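Local coordinates for mosquitocidal toxin (Bacillus sphaericus, PDB 2CB4), which probably transfers ADP-ribose from NAD+ to arginine side chains of target proteins, the chain being the catalytic domain of a larger mosquito-killing toxin, at residues Leu29-Asp34 and Thr99-Ser104; His76-Trp81 and Tyr154-Pro159; Leu112-Thr117 and Glu178-Phe183; Gly201-Ile206 and Ser222-Ile227. The protein carries 1 engineered substitution. All coordinates share one frame; numbering follows the deposited sequence.

Overall arrangement
Following the chain from its N terminus, residues 29-34 open contact 1 just ahead of helix 36-44, and strand 78-82 then supplies the first half of contact 2. Contact 1 closes at 99-104, so the two loops cross. Helix 111-117 opens contact 3; strand 150-156 closes contact 2, and strand 180-184 closes contact 3, again a crossing. Contact 4 follows in series, a short loop from strand 202-208 to residues 222-227. Contacts 2, 3 and 4 reach one mixed sheet, and contacts 2 and 3 touch, Leu78 packing on Ile181 and Phe183. Contact 1 lies peripherally, its centre about 38 Å from that of contact 4, on the opposite side of the chain's centre.

Contact 1: residues Leu29-Asp34 and Thr99-Ser104; sequences LTWLMD and TNQNLS
A CH-pi contact between Gln101 and the indole of Trp31 joins two surface loops: the helical turn ahead of helix 36-44, which carries Trp31, and the irregular segment 99-104, which carries Gln101. The evidence lies in the two faces of the ring. Over one face, Gln101 CB stands 4.0 Å from the centroid of the six-membered ring of Trp31 and 19° off its normal; over the opposite face, toward the rim, lies CB of Leu29, from the same turn as the indole. The aliphatic part of Gln101 runs past the ring in the reverse sense to the tryptophan side chain. CG of Gln101 comes within 3.6 Å of Trp31 CZ3, and its amide, inclined 71° to the indole plane, brings NE2 to 3.2 Å from Trp31 CE3. Trp31 CG sits between its own backbone N and carbonyl carbon (chi1 44°), and from there the ring extends toward the other loop. Around the rim, the carbonyl oxygen of Thr99 meets the indole edge near its plane, at 3.5 Å from CZ2 of Trp31.

The turn itself is held by two successive i+3 backbone bonds, from Leu32 N to Leu29 O and from Met33 N to Thr30 O. Leu29 also has a backbone bond to Gly185, tying this end of the turn to the body of the domain. A second subunit approaches here as well: Glu107 of that neighbouring subunit packs on Trp31. Beside the indole contact, the side chains of Leu29 and Thr99 cross at about a right angle, with Leu29 CD2 4.0 Å from Thr99 CA and 4.1 Å from Thr99 CB.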
# COMPACT_ATOMS: atom_id res chain seq x y z
N LEU A 29 -16.50 -18.27 18.53
CA LEU A 29 -15.25 -18.71 17.87
C LEU A 29 -15.41 -20.24 17.81
O LEU A 29 -14.92 -20.96 18.67
CB LEU A 29 -14.03 -18.35 18.73
CG LEU A 29 -13.86 -16.86 19.09
CD1 LEU A 29 -12.51 -16.60 19.77
CD2 LEU A 29 -14.02 -16.00 17.83
N THR A 30 -16.19 -20.70 16.84
CA THR A 30 -16.55 -22.12 16.69
C THR A 30 -15.39 -23.11 16.57
O THR A 30 -15.53 -24.28 16.93
CB THR A 30 -17.53 -22.32 15.53
OG1 THR A 30 -16.94 -21.81 14.33
CG2 THR A 30 -18.85 -21.58 15.81
N TRP A 31 -14.26 -22.64 16.09
CA TRP A 31 -13.10 -23.50 15.96
C TRP A 31 -12.57 -23.98 17.32
O TRP A 31 -11.84 -24.96 17.38
CB TRP A 31 -12.00 -22.82 15.15
CG TRP A 31 -11.77 -21.39 15.52
CD1 TRP A 31 -12.34 -20.28 14.94
CD2 TRP A 31 -10.88 -20.89 16.54
NE1 TRP A 31 -11.86 -19.14 15.54
CE2 TRP A 31 -10.98 -19.48 16.53
CE3 TRP A 31 -10.03 -21.51 17.47
CZ2 TRP A 31 -10.25 -18.69 17.39
CZ3 TRP A 31 -9.32 -20.71 18.34
CH2 TRP A 31 -9.43 -19.31 18.30
N LEU A 32 -12.96 -23.30 18.39
CA LEU A 32 -12.53 -23.69 19.74
C LEU A 32 -13.25 -24.95 20.19
O LEU A 32 -12.72 -25.71 20.99
CB LEU A 32 -12.91 -22.60 20.73
CG LEU A 32 -11.98 -21.42 20.94
CD1 LEU A 32 -12.50 -20.65 22.13
CD2 LEU A 32 -10.55 -21.91 21.18
N MSE A 33 -14.49 -25.12 19.74
CA MSE A 33 -15.31 -26.26 20.17
C MSE A 33 -14.74 -27.67 19.96
O MSE A 33 -15.10 -28.61 20.68
CB MSE A 33 -16.76 -26.15 19.70
CG MSE A 33 -17.46 -24.81 19.89
SE MSE A 33 -19.32 -25.00 19.45
CE MSE A 33 -19.16 -25.63 17.70
N ASP A 34 -13.86 -27.82 18.98
CA ASP A 34 -13.26 -29.12 18.70
C ASP A 34 -11.89 -29.29 19.38
O ASP A 34 -11.21 -30.31 19.20
CB ASP A 34 -13.10 -29.32 17.20
CG ASP A 34 -14.33 -29.95 16.56
OD1 ASP A 34 -15.42 -29.98 17.20
OD2 ASP A 34 -14.19 -30.44 15.42
N THR A 99 -10.11 -12.66 18.52
CA THR A 99 -10.79 -13.60 17.64
C THR A 99 -9.87 -14.52 16.80
O THR A 99 -10.34 -15.42 16.10
CB THR A 99 -11.76 -12.84 16.67
OG1 THR A 99 -11.00 -11.94 15.85
CG2 THR A 99 -12.80 -12.02 17.46
N ASN A 100 -8.57 -14.30 16.85
CA ASN A 100 -7.65 -15.11 16.05
C ASN A 100 -7.09 -16.32 16.80
O ASN A 100 -6.92 -16.28 18.02
CB ASN A 100 -6.49 -14.24 15.53
CG ASN A 100 -5.56 -13.78 16.65
OD1 ASN A 100 -5.95 -12.99 17.51
ND2 ASN A 100 -4.34 -14.31 16.66
N GLN A 101 -6.81 -17.40 16.07
CA GLN A 101 -6.24 -18.58 16.72
C GLN A 101 -4.79 -18.39 17.18
O GLN A 101 -3.93 -17.89 16.45
CB GLN A 101 -6.40 -19.86 15.90
CG GLN A 101 -6.12 -21.14 16.73
CD GLN A 101 -6.37 -22.43 15.97
OE1 GLN A 101 -5.47 -22.96 15.33
NE2 GLN A 101 -7.58 -22.97 16.10
N ASN A 102 -4.53 -18.76 18.43
CA ASN A 102 -3.20 -18.65 19.00
C ASN A 102 -3.08 -19.65 20.17
O ASN A 102 -3.52 -19.36 21.31
CB ASN A 102 -2.91 -17.21 19.44
CG ASN A 102 -1.51 -17.04 20.05
OD1 ASN A 102 -1.00 -17.92 20.74
ND2 ASN A 102 -0.91 -15.88 19.80
N LEU A 103 -2.50 -20.81 19.85
CA LEU A 103 -2.31 -21.92 20.81
C LEU A 103 -1.09 -21.76 21.73
O LEU A 103 -0.58 -22.73 22.31
CB LEU A 103 -2.32 -23.28 20.09
CG LEU A 103 -3.57 -23.55 19.23
CD1 LEU A 103 -3.43 -24.80 18.37
CD2 LEU A 103 -4.85 -23.59 20.06
N SER A 104 -0.66 -20.50 21.87
CA SER A 104 0.45 -20.11 22.73
C SER A 104 -0.13 -19.62 24.07
O SER A 104 -1.30 -19.16 24.15
CB SER A 104 1.31 -19.00 22.09
OG SER A 104 1.79 -19.37 20.81

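Contact 2: residues His76-Trp81 and Tyr154-Pro159; sequences HRLLRW and YEIFAP
Leu78 pairs with Ile156, and Arg80 with Tyr154, where strands 78-81 and 154-156 run antiparallel, their axes 4.7 Å apart at closest and their directions 151° apart. Both are hydrogen-bonded pairs, each joined in both directions; Leu78 O takes Ile156 N at 2.8 Å. Between them Leu79 and Glu155 form a non-hydrogen-bonded pair. On the face of Leu78, Arg80, Tyr154 and Ile156, Ile156 CD1 packs on Arg80 CB at 3.8 Å. Leu78 CB lies 4.1 Å from Ile156 CB.

This pairing lies in the central sheet of the ADP-ribosyltransferase fold. The strand position of Arg80 is consistent with the arginine of the R-S-E signature of this enzyme class; its guanidinium forms salt bridges with Asp256 and Asp82.

On the face of Leu79 and Glu155, Arg77 NE donates to Glu155 OE2 at 2.8 Å in a salt bridge; the N-H...O angle is 173°, and OE2 receives it on its anti lone pair. The oxygen lies in the guanidinium plane, while the carboxylate plane is essentially perpendicular to it. CG of Arg77 is anti to its backbone N (chi1 -173°), and the extended chain carries NE to the acid. OE2 also serves Arg193, OE1 binds Ser194, and Arg77 NH1 bridges to Glu137. Phe157 lies obliquely against the root of Arg77, its CE1 3.5 Å from Arg77 CA. A water joins His76 O, at 2.7 Å, to Ala158 N, at 3.0 Å.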
# COMPACT_ATOMS: atom_id res chain seq x y z
N HIS A 76 -30.52 -20.62 35.71
CA HIS A 76 -29.57 -20.58 34.59
C HIS A 76 -29.65 -19.32 33.73
O HIS A 76 -28.98 -19.22 32.71
CB HIS A 76 -29.68 -21.86 33.73
CG HIS A 76 -29.29 -23.09 34.48
ND1 HIS A 76 -30.20 -23.83 35.20
CD2 HIS A 76 -28.07 -23.64 34.70
CE1 HIS A 76 -29.56 -24.81 35.82
NE2 HIS A 76 -28.27 -24.71 35.54
N ARG A 77 -30.46 -18.37 34.18
CA ARG A 77 -30.66 -17.10 33.50
C ARG A 77 -29.45 -16.19 33.71
O ARG A 77 -29.09 -15.83 34.87
CB ARG A 77 -31.92 -16.43 34.03
CG ARG A 77 -32.31 -15.17 33.27
CD ARG A 77 -33.71 -14.78 33.63
NE ARG A 77 -34.13 -13.55 32.96
CZ ARG A 77 -34.18 -12.35 33.53
NH1 ARG A 77 -33.84 -12.21 34.81
NH2 ARG A 77 -34.58 -11.30 32.84
N LEU A 78 -28.81 -15.83 32.60
CA LEU A 78 -27.62 -14.98 32.62
C LEU A 78 -27.92 -13.60 32.01
O LEU A 78 -28.84 -13.44 31.19
CB LEU A 78 -26.47 -15.64 31.87
CG LEU A 78 -26.07 -17.04 32.34
CD1 LEU A 78 -25.09 -17.65 31.33
CD2 LEU A 78 -25.41 -16.90 33.72
N LEU A 79 -27.14 -12.62 32.42
CA LEU A 79 -27.30 -11.25 31.95
C LEU A 79 -25.97 -10.68 31.51
O LEU A 79 -24.92 -11.02 32.04
CB LEU A 79 -27.85 -10.36 33.09
CG LEU A 79 -29.15 -10.77 33.79
CD1 LEU A 79 -29.35 -9.82 34.98
CD2 LEU A 79 -30.33 -10.72 32.81
N ARG A 80 -26.04 -9.78 30.55
CA ARG A 80 -24.85 -9.08 30.08
C ARG A 80 -25.18 -7.63 29.75
O ARG A 80 -26.04 -7.36 28.93
CB ARG A 80 -24.17 -9.75 28.88
CG ARG A 80 -23.03 -8.92 28.41
CD ARG A 80 -22.08 -9.64 27.50
NE ARG A 80 -21.20 -8.66 26.90
CZ ARG A 80 -19.93 -8.45 27.23
NH1 ARG A 80 -19.32 -9.18 28.15
NH2 ARG A 80 -19.26 -7.50 26.60
N TRP A 81 -24.48 -6.72 30.40
CA TRP A 81 -24.62 -5.28 30.17
C TRP A 81 -23.70 -4.96 29.01
O TRP A 81 -22.52 -5.30 29.03
CB TRP A 81 -24.13 -4.51 31.40
CG TRP A 81 -25.06 -4.68 32.57
CD1 TRP A 81 -24.90 -5.54 33.66
CD2 TRP A 81 -26.26 -3.95 32.82
NE1 TRP A 81 -25.95 -5.40 34.52
CE2 TRP A 81 -26.81 -4.44 34.04
CE3 TRP A 81 -26.97 -2.97 32.10
CZ2 TRP A 81 -28.01 -3.94 34.58
CZ3 TRP A 81 -28.16 -2.46 32.65
CH2 TRP A 81 -28.66 -2.94 33.88
N TYR A 154 -28.72 -7.60 28.19
CA TYR A 154 -29.10 -8.78 27.44
C TYR A 154 -29.36 -9.96 28.36
O TYR A 154 -28.64 -10.15 29.36
CB TYR A 154 -28.00 -9.15 26.41
CG TYR A 154 -27.91 -8.13 25.27
CD1 TYR A 154 -28.66 -8.30 24.11
CD2 TYR A 154 -27.08 -6.98 25.38
CE1 TYR A 154 -28.60 -7.37 23.07
CE2 TYR A 154 -27.01 -6.04 24.32
CZ TYR A 154 -27.79 -6.26 23.19
OH TYR A 154 -27.77 -5.37 22.17
N GLU A 155 -30.38 -10.75 27.98
CA GLU A 155 -30.82 -11.96 28.68
C GLU A 155 -30.36 -13.17 27.88
O GLU A 155 -30.69 -13.32 26.70
CB GLU A 155 -32.34 -11.98 28.85
CG GLU A 155 -32.88 -13.23 29.52
CD GLU A 155 -34.37 -13.35 29.35
OE1 GLU A 155 -34.88 -13.12 28.23
OE2 GLU A 155 -35.06 -13.62 30.35
N ILE A 156 -29.59 -14.03 28.53
CA ILE A 156 -28.99 -15.19 27.88
C ILE A 156 -29.30 -16.53 28.59
O ILE A 156 -29.37 -16.61 29.82
CB ILE A 156 -27.43 -14.97 27.92
CG1 ILE A 156 -27.06 -13.65 27.21
CG2 ILE A 156 -26.65 -16.18 27.38
CD1 ILE A 156 -25.84 -12.98 27.76
N PHE A 157 -29.43 -17.59 27.78
CA PHE A 157 -29.61 -18.99 28.23
C PHE A 157 -28.74 -19.74 27.26
O PHE A 157 -29.06 -19.86 26.10
CB PHE A 157 -31.06 -19.46 28.12
CG PHE A 157 -32.00 -18.77 29.09
CD1 PHE A 157 -32.09 -19.19 30.42
CD2 PHE A 157 -32.77 -17.68 28.68
CE1 PHE A 157 -32.96 -18.57 31.30
CE2 PHE A 157 -33.63 -17.05 29.55
CZ PHE A 157 -33.73 -17.51 30.87
N ALA A 158 -27.58 -20.18 27.72
CA ALA A 158 -26.61 -20.82 26.87
C ALA A 158 -26.07 -22.09 27.54
O ALA A 158 -26.06 -22.21 28.77
CB ALA A 158 -25.41 -19.81 26.63
N PRO A 159 -25.54 -22.98 26.73
CA PRO A 159 -24.93 -24.18 27.27
C PRO A 159 -23.54 -23.81 27.76
O PRO A 159 -22.84 -22.99 27.13
CB PRO A 159 -24.78 -25.09 26.01
CG PRO A 159 -24.71 -24.12 24.84
CD PRO A 159 -25.68 -23.05 25.24
O HOH W 1 -27.92 -20.54 30.64

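Contact 3: residues Leu112-Thr117 and Glu178-Phe183; sequences LNYLRT and EDQITF. Engineered in segment 178-183: Gln180 (natural residue Glu).
Leu115 and Thr182 mark the nearest backbone approach, 9.4 Å between CA atoms, where helix 112-117 lies across strand 180-183: the short axes come no closer than 11.8 Å and their directions differ by 131°. At that spacing the gap is bridged by side chains. Leu115 does most of it. Its CG is anti to the carbonyl carbon (chi1 -59°), and its CD2 methyl reaches the amide of Gln180, standing 3.5 Å from both Gln180 NE2 and Gln180 OE1. The two side chains slide past each other in opposite directions. Tyr114 contributes the edge of its ring, with Gln180 OE1 near the ring plane, and its CE2 lies 4.4 Å from the Thr182 methyl CG2.

Gln180 is an engineered residue, glutamate in the natural sequence, so that Glu178-Asp179-Gln180 takes the place of a Glu-x-Glu sequence. Such a motif, on or beside a core strand, is the mark of arginine-modifying ADP-ribosyltransferases, and this site is consistent with it.

The engineered amide is held at both ends. NE2 of Gln180 donates to Glu178 OE1 at 2.9 Å, arriving well above the carboxylate plane, 64° out of it. OE1 of Gln180 accepts from Ser125 OG and, weakly, from Thr182 OG1, which helps fix the amide's rotation. Tyr114 OH is likewise bonded to Ser125 OG, so Ser125 links the helix to the strand. A water lies 3.0 Å from Leu115 O and 3.3 Å from Glu178 OE1, between the helix backbone and the carboxylate.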
# COMPACT_ATOMS: atom_id res chain seq x y z
N LEU A 112 -7.09 -15.70 34.69
CA LEU A 112 -6.96 -14.88 35.90
C LEU A 112 -6.62 -13.43 35.59
O LEU A 112 -7.12 -12.53 36.25
CB LEU A 112 -5.93 -15.48 36.88
CG LEU A 112 -6.51 -16.58 37.79
CD1 LEU A 112 -5.38 -17.28 38.54
CD2 LEU A 112 -7.57 -16.05 38.75
N ASN A 113 -5.82 -13.20 34.55
CA ASN A 113 -5.47 -11.86 34.18
C ASN A 113 -6.67 -11.17 33.57
O ASN A 113 -6.91 -9.96 33.81
CB ASN A 113 -4.32 -11.85 33.18
CG ASN A 113 -2.99 -11.87 33.85
OD1 ASN A 113 -2.86 -11.92 35.10
ND2 ASN A 113 -1.97 -11.86 33.05
N TYR A 114 -7.42 -11.96 32.81
CA TYR A 114 -8.61 -11.43 32.16
C TYR A 114 -9.59 -10.88 33.21
O TYR A 114 -10.02 -9.74 33.16
CB TYR A 114 -9.21 -12.46 31.19
CG TYR A 114 -10.61 -12.18 30.93
CD1 TYR A 114 -10.95 -11.15 30.04
CD2 TYR A 114 -11.64 -12.82 31.65
CE1 TYR A 114 -12.27 -10.78 29.87
CE2 TYR A 114 -12.94 -12.46 31.48
CZ TYR A 114 -13.24 -11.41 30.59
OH TYR A 114 -14.55 -11.09 30.35
N LEU A 115 -9.88 -11.67 34.21
CA LEU A 115 -10.77 -11.27 35.32
C LEU A 115 -10.24 -10.15 36.20
O LEU A 115 -10.96 -9.32 36.73
CB LEU A 115 -11.02 -12.49 36.21
CG LEU A 115 -11.64 -13.75 35.59
CD1 LEU A 115 -11.44 -14.88 36.61
CD2 LEU A 115 -13.18 -13.46 35.26
N ARG A 116 -8.96 -10.20 36.49
CA ARG A 116 -8.37 -9.20 37.34
C ARG A 116 -8.08 -7.86 36.69
O ARG A 116 -8.11 -6.82 37.36
CB ARG A 116 -7.05 -9.73 37.92
CG ARG A 116 -6.44 -8.79 38.99
CD ARG A 116 -5.23 -9.40 39.68
NE ARG A 116 -5.55 -10.62 40.43
CZ ARG A 116 -6.22 -10.64 41.57
NH1 ARG A 116 -6.67 -9.50 42.12
NH2 ARG A 116 -6.46 -11.80 42.18
N THR A 117 -7.74 -7.88 35.41
CA THR A 117 -7.32 -6.67 34.72
C THR A 117 -8.16 -6.25 33.53
O THR A 117 -8.03 -5.10 33.06
CB THR A 117 -5.86 -6.85 34.18
OG1 THR A 117 -5.90 -7.65 33.00
CG2 THR A 117 -4.95 -7.52 35.19
N GLU A 178 -19.16 -10.03 41.50
CA GLU A 178 -19.76 -9.93 40.18
C GLU A 178 -20.56 -11.18 39.76
O GLU A 178 -21.34 -11.16 38.77
CB GLU A 178 -18.71 -9.56 39.13
CG GLU A 178 -19.27 -9.35 37.74
CD GLU A 178 -18.21 -8.97 36.77
OE1 GLU A 178 -17.00 -9.18 37.04
OE2 GLU A 178 -18.57 -8.47 35.70
N ASP A 179 -20.34 -12.27 40.51
CA ASP A 179 -20.97 -13.56 40.27
C ASP A 179 -20.99 -13.89 38.79
O ASP A 179 -22.07 -14.01 38.22
CB ASP A 179 -22.42 -13.56 40.74
CG ASP A 179 -22.57 -13.19 42.20
OD1 ASP A 179 -21.74 -13.67 43.03
OD2 ASP A 179 -23.52 -12.44 42.51
N GLN A 180 -19.81 -14.05 38.19
CA GLN A 180 -19.70 -14.27 36.75
C GLN A 180 -19.71 -15.65 36.27
O GLN A 180 -19.09 -16.53 36.89
CB GLN A 180 -18.33 -13.83 36.31
CG GLN A 180 -18.15 -12.48 35.83
CD GLN A 180 -16.79 -12.35 35.12
OE1 GLN A 180 -16.46 -13.07 34.14
NE2 GLN A 180 -15.97 -11.46 35.63
N ILE A 181 -20.22 -15.80 35.05
CA ILE A 181 -20.15 -17.05 34.34
C ILE A 181 -19.43 -16.62 33.05
O ILE A 181 -19.91 -15.74 32.37
CB ILE A 181 -21.54 -17.62 34.07
CG1 ILE A 181 -22.40 -17.58 35.33
CG2 ILE A 181 -21.39 -18.93 33.29
CD1 ILE A 181 -21.77 -18.46 36.63
N THR A 182 -18.24 -17.16 32.81
CA THR A 182 -17.40 -16.79 31.66
C THR A 182 -17.51 -17.78 30.51
O THR A 182 -17.60 -19.01 30.76
CB THR A 182 -15.92 -16.70 32.10
OG1 THR A 182 -15.79 -15.73 33.14
CG2 THR A 182 -15.01 -16.33 30.95
N PHE A 183 -17.50 -17.25 29.27
CA PHE A 183 -17.62 -18.06 28.06
C PHE A 183 -16.43 -17.93 27.16
O PHE A 183 -16.27 -16.94 26.46
CB PHE A 183 -18.91 -17.72 27.30
CG PHE A 183 -20.16 -18.10 28.05
CD1 PHE A 183 -20.87 -19.27 27.73
CD2 PHE A 183 -20.62 -17.31 29.09
CE1 PHE A 183 -22.00 -19.62 28.43
CE2 PHE A 183 -21.77 -17.65 29.80
CZ PHE A 183 -22.46 -18.82 29.48
O HOH W 2 -13.85 -8.75 36.34

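Contact 4: residues Gly201-Ile206 and Ser222-Ile227; sequences GEIVRI and SGPSNI
Apolar contacts come first: Ile203 and Ile206, on strand 202-206, face Pro224 and Ile227 of the irregular loop 222-227. Ile227 CG2 is the methyl shared by both isoleucines, 3.7 Å from Ile206 CD1 and 4.2 Å from Ile203 CG2. That methyl is roughly anti to the backbone N of Ile227, and it also leans on the strand backbone, 4.0 Å from Arg205 CA. Further along, Ile203 CD1 meets the proline ring at 3.9 Å from Pro224 CD, the two side chains crossing at about a right angle. Ile206 CD1 settles against Gly223, 3.9 Å from its CA, where the glycine has no side chain in the way.

Backbone geometry explains the pairing of isoleucines. Val204 and Arg205 both face Glu197, a classic beta bulge in the antiparallel pairing with strand 192-199. The extra residue lets Ile203 and Ile206, three positions apart, both direct their side chains to the loop, while the CB atoms of Val204 and Arg205 point away from it.

Polar bonds run to neighbours beyond the two segments. Ser222 O accepts from Tyr196 OH, Arg205 NE bonds Ser228 OG, and the backbone of Ile206 pairs with Ser228 and Val230 as parallel strand 229-231 begins. Between the segments themselves the chemistry is wholly van der Waals, which implies that the loop meets strand 202-206 through the fit of methyls and ring, with no directional bond of the contact's own.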
# COMPACT_ATOMS: atom_id res chain seq x y z
N GLY A 201 -30.91 5.22 32.50
CA GLY A 201 -31.29 4.33 33.59
C GLY A 201 -32.73 3.95 33.60
O GLY A 201 -33.18 3.28 34.53
N GLU A 202 -33.46 4.35 32.56
CA GLU A 202 -34.90 4.04 32.40
C GLU A 202 -35.15 3.14 31.19
O GLU A 202 -34.62 3.39 30.12
CB GLU A 202 -35.70 5.34 32.21
CG GLU A 202 -35.61 6.30 33.42
CD GLU A 202 -36.09 5.65 34.73
OE1 GLU A 202 -37.23 5.15 34.78
OE2 GLU A 202 -35.32 5.67 35.71
N ILE A 203 -35.99 2.11 31.36
CA ILE A 203 -36.33 1.20 30.27
C ILE A 203 -37.23 1.91 29.27
O ILE A 203 -38.26 2.48 29.65
CB ILE A 203 -37.04 -0.09 30.76
CG1 ILE A 203 -36.19 -0.78 31.82
CG2 ILE A 203 -37.14 -1.13 29.63
CD1 ILE A 203 -36.94 -1.97 32.52
N VAL A 204 -36.84 1.89 28.00
CA VAL A 204 -37.63 2.55 26.97
C VAL A 204 -38.11 1.52 25.94
O VAL A 204 -39.04 1.79 25.18
CB VAL A 204 -36.83 3.72 26.29
CG1 VAL A 204 -36.41 4.77 27.32
CG2 VAL A 204 -35.63 3.19 25.54
N ARG A 205 -37.53 0.32 25.97
CA ARG A 205 -37.94 -0.71 25.04
C ARG A 205 -37.44 -2.07 25.44
O ARG A 205 -36.35 -2.20 26.00
CB ARG A 205 -37.40 -0.37 23.66
CG ARG A 205 -37.73 -1.35 22.58
CD ARG A 205 -37.60 -0.66 21.24
NE ARG A 205 -38.78 0.14 20.93
CZ ARG A 205 -38.76 1.33 20.33
NH1 ARG A 205 -37.61 1.88 19.97
NH2 ARG A 205 -39.90 1.98 20.10
N ILE A 206 -38.23 -3.09 25.10
CA ILE A 206 -37.88 -4.48 25.34
C ILE A 206 -37.82 -5.13 23.97
O ILE A 206 -38.77 -5.06 23.20
CB ILE A 206 -38.94 -5.21 26.21
CG1 ILE A 206 -39.01 -4.55 27.59
CG2 ILE A 206 -38.57 -6.72 26.35
CD1 ILE A 206 -40.25 -4.88 28.37
N SER A 222 -40.21 -11.03 30.63
CA SER A 222 -40.83 -10.09 31.55
C SER A 222 -40.31 -8.65 31.41
O SER A 222 -39.24 -8.40 30.87
CB SER A 222 -40.55 -10.55 33.01
OG SER A 222 -39.17 -10.87 33.21
N GLY A 223 -41.07 -7.73 31.99
CA GLY A 223 -40.70 -6.34 32.01
C GLY A 223 -41.90 -5.58 32.56
O GLY A 223 -42.97 -6.17 32.76
N PRO A 224 -41.73 -4.28 32.78
CA PRO A 224 -42.80 -3.45 33.28
C PRO A 224 -43.95 -3.46 32.29
O PRO A 224 -43.82 -3.93 31.15
CB PRO A 224 -42.17 -2.06 33.35
CG PRO A 224 -40.72 -2.31 33.59
CD PRO A 224 -40.40 -3.65 32.95
N SER A 225 -45.09 -2.95 32.72
CA SER A 225 -46.23 -2.96 31.83
C SER A 225 -46.26 -1.74 30.93
O SER A 225 -45.82 -0.62 31.31
CB SER A 225 -47.56 -3.11 32.60
OG SER A 225 -47.58 -2.28 33.74
N ASN A 226 -46.78 -1.95 29.74
CA ASN A 226 -46.91 -0.87 28.79
C ASN A 226 -45.59 -0.29 28.30
O ASN A 226 -45.50 0.89 27.98
CB ASN A 226 -47.82 0.23 29.33
CG ASN A 226 -48.51 0.99 28.22
OD1 ASN A 226 -48.93 0.40 27.21
ND2 ASN A 226 -48.59 2.32 28.37
N ILE A 227 -44.59 -1.13 28.21
CA ILE A 227 -43.34 -0.69 27.67
C ILE A 227 -43.28 -1.24 26.23
O ILE A 227 -43.68 -2.38 25.98
CB ILE A 227 -42.14 -1.08 28.58
CG1 ILE A 227 -41.91 0.06 29.58
CG2 ILE A 227 -40.86 -1.27 27.78
CD1 ILE A 227 -41.38 -0.41 30.79